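Tannase (Lactobacillus plantarum, PDB 3WA7) hydrolyses the galloyl ester bonds of tannins as a tannase of the alpha/beta-hydrolase fold. Local coordinates at residues V17-Y26 against T97-G105; N395-T403 against I429-Y439. All blocks are in the same frame, centred on the assembly; numbering follows the deposited sequence.

Contact 1 (V17-Y26 against T97-G105)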
loop_
_atom_site.group_PDB
_atom_site.type_symbol
_atom_site.label_atom_id
_atom_site.label_comp_id
_atom_site.label_asym_id
_atom_site.label_seq_id
_atom_site.Cartn_x
_atom_site.Cartn_y
_atom_site.Cartn_z
ATOM N N VAL A 17 21.353 1.087 -18.246
ATOM C CA VAL A 17 21.744 1.565 -16.925
ATOM C C VAL A 17 22.712 0.553 -16.335
ATOM O O VAL A 17 22.561 -0.648 -16.540
ATOM C CB VAL A 17 20.530 1.714 -15.972
ATOM C CG1 VAL A 17 19.607 2.798 -16.480
ATOM C CG2 VAL A 17 19.790 0.393 -15.853
ATOM N N GLN A 18 23.712 1.043 -15.614
ATOM C CA GLN A 18 24.699 0.166 -15.002
ATOM C C GLN A 18 24.215 -0.303 -13.638
ATOM O O GLN A 18 23.997 0.500 -12.734
ATOM C CB GLN A 18 26.037 0.896 -14.865
ATOM C CG GLN A 18 26.615 1.349 -16.195
ATOM C CD GLN A 18 26.956 0.188 -17.111
ATOM O OE1 GLN A 18 27.131 0.365 -18.317
ATOM N NE2 GLN A 18 27.063 -1.008 -16.540
ATOM N N VAL A 19 24.032 -1.611 -13.508
ATOM C CA VAL A 19 23.575 -2.206 -12.260
ATOM C C VAL A 19 24.648 -3.141 -11.718
ATOM O O VAL A 19 24.734 -4.303 -12.121
ATOM C CB VAL A 19 22.269 -3.004 -12.467
ATOM C CG1 VAL A 19 21.863 -3.681 -11.171
ATOM C CG2 VAL A 19 21.165 -2.077 -12.950
ATOM N N ALA A 20 25.466 -2.625 -10.807
ATOM C CA ALA A 20 26.538 -3.406 -10.205
ATOM C C ALA A 20 27.552 -3.829 -11.262
ATOM O O ALA A 20 27.767 -5.020 -11.490
ATOM C CB ALA A 20 25.962 -4.635 -9.506
ATOM N N GLY A 21 28.165 -2.844 -11.910
ATOM C CA GLY A 21 29.155 -3.129 -12.933
ATOM C C GLY A 21 28.594 -3.769 -14.190
ATOM O O GLY A 21 29.278 -3.834 -15.212
ATOM N N GLN A 22 27.354 -4.241 -14.121
ATOM C CA GLN A 22 26.714 -4.882 -15.267
ATOM C C GLN A 22 25.735 -3.940 -15.963
ATOM O O GLN A 22 24.917 -3.288 -15.315
ATOM C CB GLN A 22 25.981 -6.148 -14.821
ATOM C CG GLN A 22 25.303 -6.904 -15.952
ATOM C CD GLN A 22 24.653 -8.192 -15.483
ATOM O OE1 GLN A 22 25.319 -9.077 -14.946
ATOM N NE2 GLN A 22 23.344 -8.303 -15.686
ATOM N N ALA A 23 25.820 -3.878 -17.288
ATOM C CA ALA A 23 24.940 -3.012 -18.062
ATOM C C ALA A 23 23.598 -3.677 -18.335
ATOM O O ALA A 23 23.541 -4.793 -18.852
ATOM C CB ALA A 23 25.609 -2.634 -19.381
ATOM N N ILE A 24 22.518 -2.991 -17.978
ATOM C CA ILE A 24 21.176 -3.512 -18.212
ATOM C C ILE A 24 20.584 -2.788 -19.418
ATOM O O ILE A 24 20.323 -1.585 -19.365
ATOM C CB ILE A 24 20.265 -3.288 -16.989
ATOM C CG1 ILE A 24 20.861 -3.985 -15.764
ATOM C CG2 ILE A 24 18.869 -3.830 -17.271
ATOM C CD1 ILE A 24 21.083 -5.475 -15.952
ATOM N N GLN A 25 20.385 -3.526 -20.506
ATOM C CA GLN A 25 19.837 -2.966 -21.736
ATOM C C GLN A 25 18.316 -3.070 -21.747
ATOM O O GLN A 25 17.757 -4.132 -21.484
ATOM C CB GLN A 25 20.390 -3.710 -22.953
ATOM C CG GLN A 25 21.898 -3.618 -23.145
ATOM C CD GLN A 25 22.350 -2.270 -23.675
ATOM O OE1 GLN A 25 21.537 -1.442 -24.090
ATOM N NE2 GLN A 25 23.661 -2.050 -23.677
ATOM N N TYR A 26 17.650 -1.966 -22.057
ATOM C CA TYR A 26 16.197 -1.964 -22.109
ATOM C C TYR A 26 15.695 -0.904 -23.075
ATOM O O TYR A 26 16.478 -0.127 -23.627
ATOM C CB TYR A 26 15.617 -1.723 -20.708
ATOM C CG TYR A 26 15.952 -0.376 -20.104
ATOM C CD1 TYR A 26 15.030 0.672 -20.131
ATOM C CD2 TYR A 26 17.183 -0.153 -19.490
ATOM C CE1 TYR A 26 15.327 1.909 -19.553
ATOM C CE2 TYR A 26 17.487 1.080 -18.912
ATOM C CZ TYR A 26 16.555 2.105 -18.947
ATOM O OH TYR A 26 16.857 3.321 -18.371
ATOM N N THR A 97 14.180 -0.456 -7.900
ATOM C CA THR A 97 13.355 -1.641 -8.063
ATOM C C THR A 97 13.100 -1.899 -9.544
ATOM O O THR A 97 13.134 -3.042 -9.993
ATOM C CB THR A 97 12.019 -1.476 -7.329
ATOM O OG1 THR A 97 12.275 -1.329 -5.928
ATOM C CG2 THR A 97 11.122 -2.687 -7.560
ATOM N N ILE A 98 12.851 -0.835 -10.305
ATOM C CA ILE A 98 12.611 -0.994 -11.735
ATOM C C ILE A 98 13.880 -1.526 -12.403
ATOM O O ILE A 98 13.819 -2.392 -13.272
ATOM C CB ILE A 98 12.200 0.343 -12.393
ATOM C CG1 ILE A 98 10.874 0.824 -11.793
ATOM C CG2 ILE A 98 12.057 0.160 -13.902
ATOM C CD1 ILE A 98 10.376 2.150 -12.359
ATOM N N GLN A 99 15.032 -1.006 -11.991
ATOM C CA GLN A 99 16.298 -1.462 -12.548
ATOM C C GLN A 99 16.443 -2.970 -12.345
ATOM O O GLN A 99 16.728 -3.712 -13.286
ATOM C CB GLN A 99 17.463 -0.737 -11.874
ATOM C CG GLN A 99 17.586 0.729 -12.253
ATOM C CD GLN A 99 18.691 1.429 -11.487
ATOM O OE1 GLN A 99 19.546 0.780 -10.884
ATOM N NE2 GLN A 99 18.685 2.758 -11.513
ATOM N N GLN A 100 16.240 -3.415 -11.110
ATOM C CA GLN A 100 16.354 -4.830 -10.779
ATOM C C GLN A 100 15.290 -5.675 -11.473
ATOM O O GLN A 100 15.536 -6.826 -11.839
ATOM C CB GLN A 100 16.259 -5.021 -9.262
ATOM C CG GLN A 100 17.439 -4.442 -8.488
ATOM C CD GLN A 100 18.764 -5.033 -8.923
ATOM O OE1 GLN A 100 18.896 -6.248 -9.070
ATOM N NE2 GLN A 100 19.761 -4.175 -9.122
ATOM N N ALA A 101 14.106 -5.099 -11.653
ATOM C CA ALA A 101 13.009 -5.805 -12.305
ATOM C C ALA A 101 13.349 -6.082 -13.769
ATOM O O ALA A 101 13.086 -7.167 -14.282
ATOM C CB ALA A 101 11.726 -4.977 -12.210
ATOM N N LEU A 102 13.938 -5.097 -14.435
ATOM C CA LEU A 102 14.320 -5.246 -15.836
ATOM C C LEU A 102 15.387 -6.328 -15.958
ATOM O O LEU A 102 15.355 -7.153 -16.871
ATOM C CB LEU A 102 14.849 -3.916 -16.377
ATOM C CG LEU A 102 13.771 -2.842 -16.544
ATOM C CD1 LEU A 102 14.414 -1.493 -16.842
ATOM C CD2 LEU A 102 12.818 -3.259 -17.660
ATOM N N LYS A 103 16.327 -6.314 -15.021
ATOM C CA LYS A 103 17.408 -7.292 -14.987
ATOM C C LYS A 103 16.830 -8.694 -14.783
ATOM O O LYS A 103 17.367 -9.684 -15.289
ATOM C CB LYS A 103 18.373 -6.944 -13.843
ATOM C CG LYS A 103 19.579 -7.864 -13.720
ATOM C CD LYS A 103 20.525 -7.364 -12.639
ATOM C CE LYS A 103 21.760 -8.246 -12.515
ATOM N NZ LYS A 103 21.406 -9.635 -12.107
ATOM N N ARG A 104 15.720 -8.764 -14.051
ATOM C CA ARG A 104 15.047 -10.026 -13.754
ATOM C C ARG A 104 14.161 -10.508 -14.907
ATOM O O ARG A 104 13.617 -11.612 -14.857
ATOM C CB ARG A 104 14.194 -9.867 -12.494
ATOM C CG ARG A 104 13.713 -11.168 -11.883
ATOM C CD ARG A 104 14.811 -11.827 -11.061
ATOM N NE ARG A 104 14.290 -12.919 -10.246
ATOM C CZ ARG A 104 14.829 -13.318 -9.099
ATOM N NH1 ARG A 104 15.911 -12.714 -8.625
ATOM N NH2 ARG A 104 14.280 -14.314 -8.417
ATOM N N GLY A 105 14.010 -9.677 -15.935
ATOM C CA GLY A 105 13.204 -10.054 -17.083
ATOM C C GLY A 105 11.760 -9.587 -17.060
ATOM O O GLY A 105 10.950 -10.017 -17.882
HETATM O O HOH W 1 22.195 1.296 -10.781
#
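L102 reaches Y26 over the flat side of the phenol ring: its CD1 lies 4.0 Å from the ring centroid, 20° off the normal, in a CH-pi contact displaced toward the CG rim. The ring is turned to meet it by a chi1 of 64°, which sets CG of Y26 between the backbone N and the carbonyl carbon. F48 of strand 44-50 touches both side chains. Two residues earlier on the strand, I24 crosses K103 at about a right angle, the ethyl end CD1 resting on the lysine's aliphatic stem with CD1 of I24 3.6 Å from CG of K103. The other branch, CG2 of I24, meets CB of L102 at 4.1 Å.

Y26 and I24 face helix 95-103, which packs on the N-terminal beta hairpin at the edge of the mixed central sheet of the alpha/beta-hydrolase fold; the short segments 22-26 and 97-103 run at 82° to each other. A type I' turn from V19 to Q22 links the hairpin strands.

Near that turn K103, its CG anti to the backbone N, stretches fully out to CE, which lies 3.5 Å from NE2 of Q22. V19 presents CG2 to Q99, 3.9 Å from OE1, while CG1 turns toward the bent chain of Q100. OE1 of Q99 is also joined to the strand through a water, which donates to it at 2.7 Å and to the carbonyl O of Q18 at 2.8 Å; NE2 of the same amide bonds to P86 O, so both ends of the group are held.

Contact 2 (N395-T403 against I429-Y439)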
loop_
_atom_site.group_PDB
_atom_site.type_symbol
_atom_site.label_atom_id
_atom_site.label_comp_id
_atom_site.label_asym_id
_atom_site.label_seq_id
_atom_site.Cartn_x
_atom_site.Cartn_y
_atom_site.Cartn_z
ATOM N N ASN A 395 -11.874 0.409 0.314
ATOM C CA ASN A 395 -11.330 -0.459 1.355
ATOM C C ASN A 395 -11.181 -1.845 0.720
ATOM O O ASN A 395 -12.171 -2.472 0.347
ATOM C CB ASN A 395 -12.292 -0.535 2.547
ATOM C CG ASN A 395 -11.706 -1.300 3.728
ATOM O OD1 ASN A 395 -10.767 -2.081 3.573
ATOM N ND2 ASN A 395 -12.272 -1.087 4.914
ATOM N N PRO A 396 -9.940 -2.335 0.575
ATOM C CA PRO A 396 -9.725 -3.654 -0.027
ATOM C C PRO A 396 -10.559 -4.764 0.620
ATOM O O PRO A 396 -11.036 -5.668 -0.061
ATOM C CB PRO A 396 -8.225 -3.878 0.162
ATOM C CG PRO A 396 -7.670 -2.490 0.093
ATOM C CD PRO A 396 -8.656 -1.709 0.938
ATOM N N LEU A 397 -10.736 -4.683 1.935
ATOM C CA LEU A 397 -11.490 -5.692 2.671
ATOM C C LEU A 397 -12.935 -5.876 2.207
ATOM O O LEU A 397 -13.473 -6.982 2.272
ATOM C CB LEU A 397 -11.486 -5.359 4.167
ATOM C CG LEU A 397 -10.133 -5.190 4.863
ATOM C CD1 LEU A 397 -10.371 -4.996 6.356
ATOM C CD2 LEU A 397 -9.249 -6.408 4.625
ATOM N N SER A 398 -13.559 -4.794 1.751
ATOM C CA SER A 398 -14.946 -4.833 1.297
ATOM C C SER A 398 -15.203 -5.899 0.237
ATOM O O SER A 398 -16.268 -6.512 0.206
ATOM C CB SER A 398 -15.350 -3.467 0.732
ATOM O OG SER A 398 -15.279 -2.465 1.728
ATOM N N TYR A 399 -14.222 -6.118 -0.628
ATOM C CA TYR A 399 -14.364 -7.083 -1.711
ATOM C C TYR A 399 -14.164 -8.534 -1.292
ATOM O O TYR A 399 -14.445 -9.450 -2.062
ATOM C CB TYR A 399 -13.407 -6.717 -2.845
ATOM C CG TYR A 399 -13.623 -5.306 -3.329
ATOM C CD1 TYR A 399 -12.977 -4.230 -2.716
ATOM C CD2 TYR A 399 -14.540 -5.034 -4.341
ATOM C CE1 TYR A 399 -13.245 -2.921 -3.097
ATOM C CE2 TYR A 399 -14.815 -3.728 -4.727
ATOM C CZ TYR A 399 -14.169 -2.678 -4.103
ATOM O OH TYR A 399 -14.444 -1.386 -4.482
ATOM N N LEU A 400 -13.690 -8.743 -0.069
ATOM C CA LEU A 400 -13.470 -10.094 0.432
ATOM C C LEU A 400 -14.687 -10.573 1.222
ATOM O O LEU A 400 -14.876 -11.772 1.417
ATOM C CB LEU A 400 -12.221 -10.136 1.321
ATOM C CG LEU A 400 -10.935 -9.565 0.712
ATOM C CD1 LEU A 400 -9.795 -9.675 1.721
ATOM C CD2 LEU A 400 -10.587 -10.314 -0.569
ATOM N N THR A 401 -15.513 -9.631 1.665
ATOM C CA THR A 401 -16.709 -9.967 2.436
ATOM C C THR A 401 -17.962 -10.028 1.564
ATOM O O THR A 401 -18.908 -10.748 1.878
ATOM C CB THR A 401 -16.945 -8.951 3.571
ATOM O OG1 THR A 401 -17.077 -7.636 3.020
ATOM C CG2 THR A 401 -15.778 -8.965 4.547
ATOM N N THR A 402 -17.963 -9.266 0.474
ATOM C CA THR A 402 -19.097 -9.239 -0.446
ATOM C C THR A 402 -18.579 -9.388 -1.872
ATOM O O THR A 402 -17.596 -8.752 -2.246
ATOM C CB THR A 402 -19.873 -7.909 -0.345
ATOM O OG1 THR A 402 -20.363 -7.739 0.992
ATOM C CG2 THR A 402 -21.052 -7.904 -1.312
ATOM N N THR A 403 -19.241 -10.230 -2.664
ATOM C CA THR A 403 -18.831 -10.454 -4.046
ATOM C C THR A 403 -19.300 -9.323 -4.951
ATOM O O THR A 403 -20.499 -9.052 -5.052
ATOM C CB THR A 403 -19.397 -11.786 -4.598
ATOM O OG1 THR A 403 -18.906 -12.880 -3.816
ATOM C CG2 THR A 403 -18.978 -11.982 -6.045
ATOM N N ILE A 429 -5.128 -8.282 9.742
ATOM C CA ILE A 429 -6.525 -8.525 9.391
ATOM C C ILE A 429 -6.633 -8.849 7.903
ATOM O O ILE A 429 -7.344 -9.774 7.512
ATOM C CB ILE A 429 -7.409 -7.297 9.709
ATOM C CG1 ILE A 429 -7.606 -7.178 11.225
ATOM C CG2 ILE A 429 -8.758 -7.426 9.004
ATOM C CD1 ILE A 429 -8.283 -5.886 11.659
ATOM N N LEU A 430 -5.921 -8.090 7.077
ATOM C CA LEU A 430 -5.939 -8.318 5.637
ATOM C C LEU A 430 -5.395 -9.709 5.309
ATOM O O LEU A 430 -5.997 -10.464 4.543
ATOM C CB LEU A 430 -5.104 -7.250 4.922
ATOM C CG LEU A 430 -4.873 -7.431 3.417
ATOM C CD1 LEU A 430 -6.203 -7.512 2.680
ATOM C CD2 LEU A 430 -4.041 -6.271 2.898
ATOM N N ALA A 431 -4.254 -10.048 5.898
ATOM C CA ALA A 431 -3.638 -11.345 5.655
ATOM C C ALA A 431 -4.543 -12.514 6.043
ATOM O O ALA A 431 -4.671 -13.487 5.297
ATOM C CB ALA A 431 -2.311 -11.438 6.404
ATOM N N ILE A 432 -5.169 -12.428 7.209
ATOM C CA ILE A 432 -6.031 -13.516 7.654
ATOM C C ILE A 432 -7.310 -13.595 6.838
ATOM O O ILE A 432 -7.763 -14.687 6.497
ATOM C CB ILE A 432 -6.371 -13.382 9.151
ATOM C CG1 ILE A 432 -5.087 -13.529 9.973
ATOM C CG2 ILE A 432 -7.394 -14.446 9.561
ATOM C CD1 ILE A 432 -5.286 -13.352 11.470
HETATM N N MSE A 433 -7.891 -12.444 6.509
HETATM C CA MSE A 433 -9.115 -12.457 5.718
HETATM C C MSE A 433 -8.845 -13.075 4.352
HETATM O O MSE A 433 -9.679 -13.806 3.821
HETATM C CB MSE A 433 -9.681 -11.045 5.554
HETATM C CG MSE A 433 -11.078 -11.044 4.961
HETATM SE SE MSE A 433 -11.923 -9.315 5.024
HETATM C CE MSE A 433 -11.495 -8.886 6.844
ATOM N N LEU A 434 -7.674 -12.791 3.784
ATOM C CA LEU A 434 -7.319 -13.355 2.483
ATOM C C LEU A 434 -7.233 -14.875 2.586
ATOM O O LEU A 434 -7.774 -15.597 1.745
ATOM C CB LEU A 434 -5.978 -12.790 2.003
ATOM C CG LEU A 434 -6.032 -11.352 1.475
ATOM C CD1 LEU A 434 -4.618 -10.786 1.347
ATOM C CD2 LEU A 434 -6.746 -11.338 0.127
ATOM N N GLU A 435 -6.555 -15.354 3.626
ATOM C CA GLU A 435 -6.403 -16.787 3.844
ATOM C C GLU A 435 -7.768 -17.434 4.060
ATOM O O GLU A 435 -8.056 -18.501 3.513
ATOM C CB GLU A 435 -5.506 -17.047 5.061
ATOM C CG GLU A 435 -5.129 -18.517 5.264
ATOM C CD GLU A 435 -6.269 -19.366 5.809
ATOM O OE1 GLU A 435 -6.175 -20.613 5.731
ATOM O OE2 GLU A 435 -7.254 -18.798 6.328
ATOM N N ASN A 436 -8.602 -16.780 4.865
ATOM C CA ASN A 436 -9.937 -17.278 5.175
ATOM C C ASN A 436 -10.796 -17.464 3.934
ATOM O O ASN A 436 -11.670 -18.329 3.906
ATOM C CB ASN A 436 -10.667 -16.313 6.116
ATOM C CG ASN A 436 -10.188 -16.409 7.548
ATOM O OD1 ASN A 436 -10.618 -15.632 8.397
ATOM N ND2 ASN A 436 -9.303 -17.362 7.826
ATOM N N HIS A 437 -10.568 -16.643 2.916
ATOM C CA HIS A 437 -11.365 -16.750 1.704
ATOM C C HIS A 437 -10.703 -17.530 0.577
ATOM O O HIS A 437 -11.148 -17.476 -0.570
ATOM C CB HIS A 437 -11.799 -15.359 1.232
ATOM C CG HIS A 437 -12.839 -14.732 2.111
ATOM N ND1 HIS A 437 -12.533 -14.118 3.308
ATOM C CD2 HIS A 437 -14.187 -14.680 1.997
ATOM C CE1 HIS A 437 -13.647 -13.716 3.892
ATOM N NE2 HIS A 437 -14.666 -14.046 3.119
ATOM N N GLY A 438 -9.640 -18.255 0.913
ATOM C CA GLY A 438 -8.962 -19.089 -0.064
ATOM C C GLY A 438 -7.927 -18.476 -0.985
ATOM O O GLY A 438 -7.465 -19.143 -1.913
ATOM N N TYR A 439 -7.550 -17.225 -0.753
ATOM C CA TYR A 439 -6.553 -16.594 -1.610
ATOM C C TYR A 439 -5.136 -16.895 -1.148
ATOM O O TYR A 439 -4.891 -17.107 0.042
ATOM C CB TYR A 439 -6.773 -15.079 -1.659
ATOM C CG TYR A 439 -8.124 -14.696 -2.210
ATOM C CD1 TYR A 439 -9.167 -14.327 -1.362
ATOM C CD2 TYR A 439 -8.377 -14.750 -3.581
ATOM C CE1 TYR A 439 -10.425 -14.021 -1.859
ATOM C CE2 TYR A 439 -9.639 -14.448 -4.091
ATOM C CZ TYR A 439 -10.656 -14.084 -3.224
ATOM O OH TYR A 439 -11.905 -13.787 -3.721
#
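L400 and L397 press against helix 425-436, one of the helices flanking the central sheet of the alpha/beta-hydrolase fold, close to its edge strand 440-444. Apolar contacts dominate. L400 drives CD1 between two residues of the helix, 3.7 Å from CG of M433 and 3.8 Å from CD2 of L434; its second methyl, CD2, meets CE1 of Y439 obliquely. L397 splits its branches likewise: CD1 goes to CG2 of I429, and CD2 lies 3.8 Å from CD1 of L430. M433, a selenomethionine introduced for labelling, leaves the helix with CG anti to the backbone N (chi1 -169°) and bends at chi3, which lays SE beside CB of L400 (3.8 Å) and brings CE back to both methyls of L397. CG2 of T401 closes on SE from the more exposed side. L430 and L434 also touch I413 of strand 410-414.

No hydrogen bond spans the two segments; those within each shape its ends. OD1 of N395 caps the short helix 398-401 by accepting from L397 N. Outside the segments, ND2 of N395 bonds to E210 and N208. Helix 425-436 ends in a Schellman motif with G438 at the positive-phi position, turning the chain so that Y439 reaches L400.

The imidazole of H437 lies with a face toward the carbonyl O of L400, without a hydrogen bond between them. Its rotation is fixed by a bond within the helix end: ND1 of H437 donates to M433 O at 2.9 Å and 162°, the acceptor only 5° out of the ring plane.

Both contacts set a helix of the alpha/beta-hydrolase fold against a neighbouring element, but they share no helix or strand and lie far apart, with centres about 35 Å from each other and nearest atoms about 19 Å. Contact 1 sits at the periphery, where the sheet begins with an outermost hairpin; there a lysine stem and glutamine amides mix with apolar residues and a water bridges the segments. Contact 2 lies deeper, on the side of the sheet's other end, and is mostly buried: leucines, isoleucine and selenomethionine interlock, and its hydrogen bonds lie within the segments or run to other parts of the chain. Neither contact has a direct hydrogen bond across it.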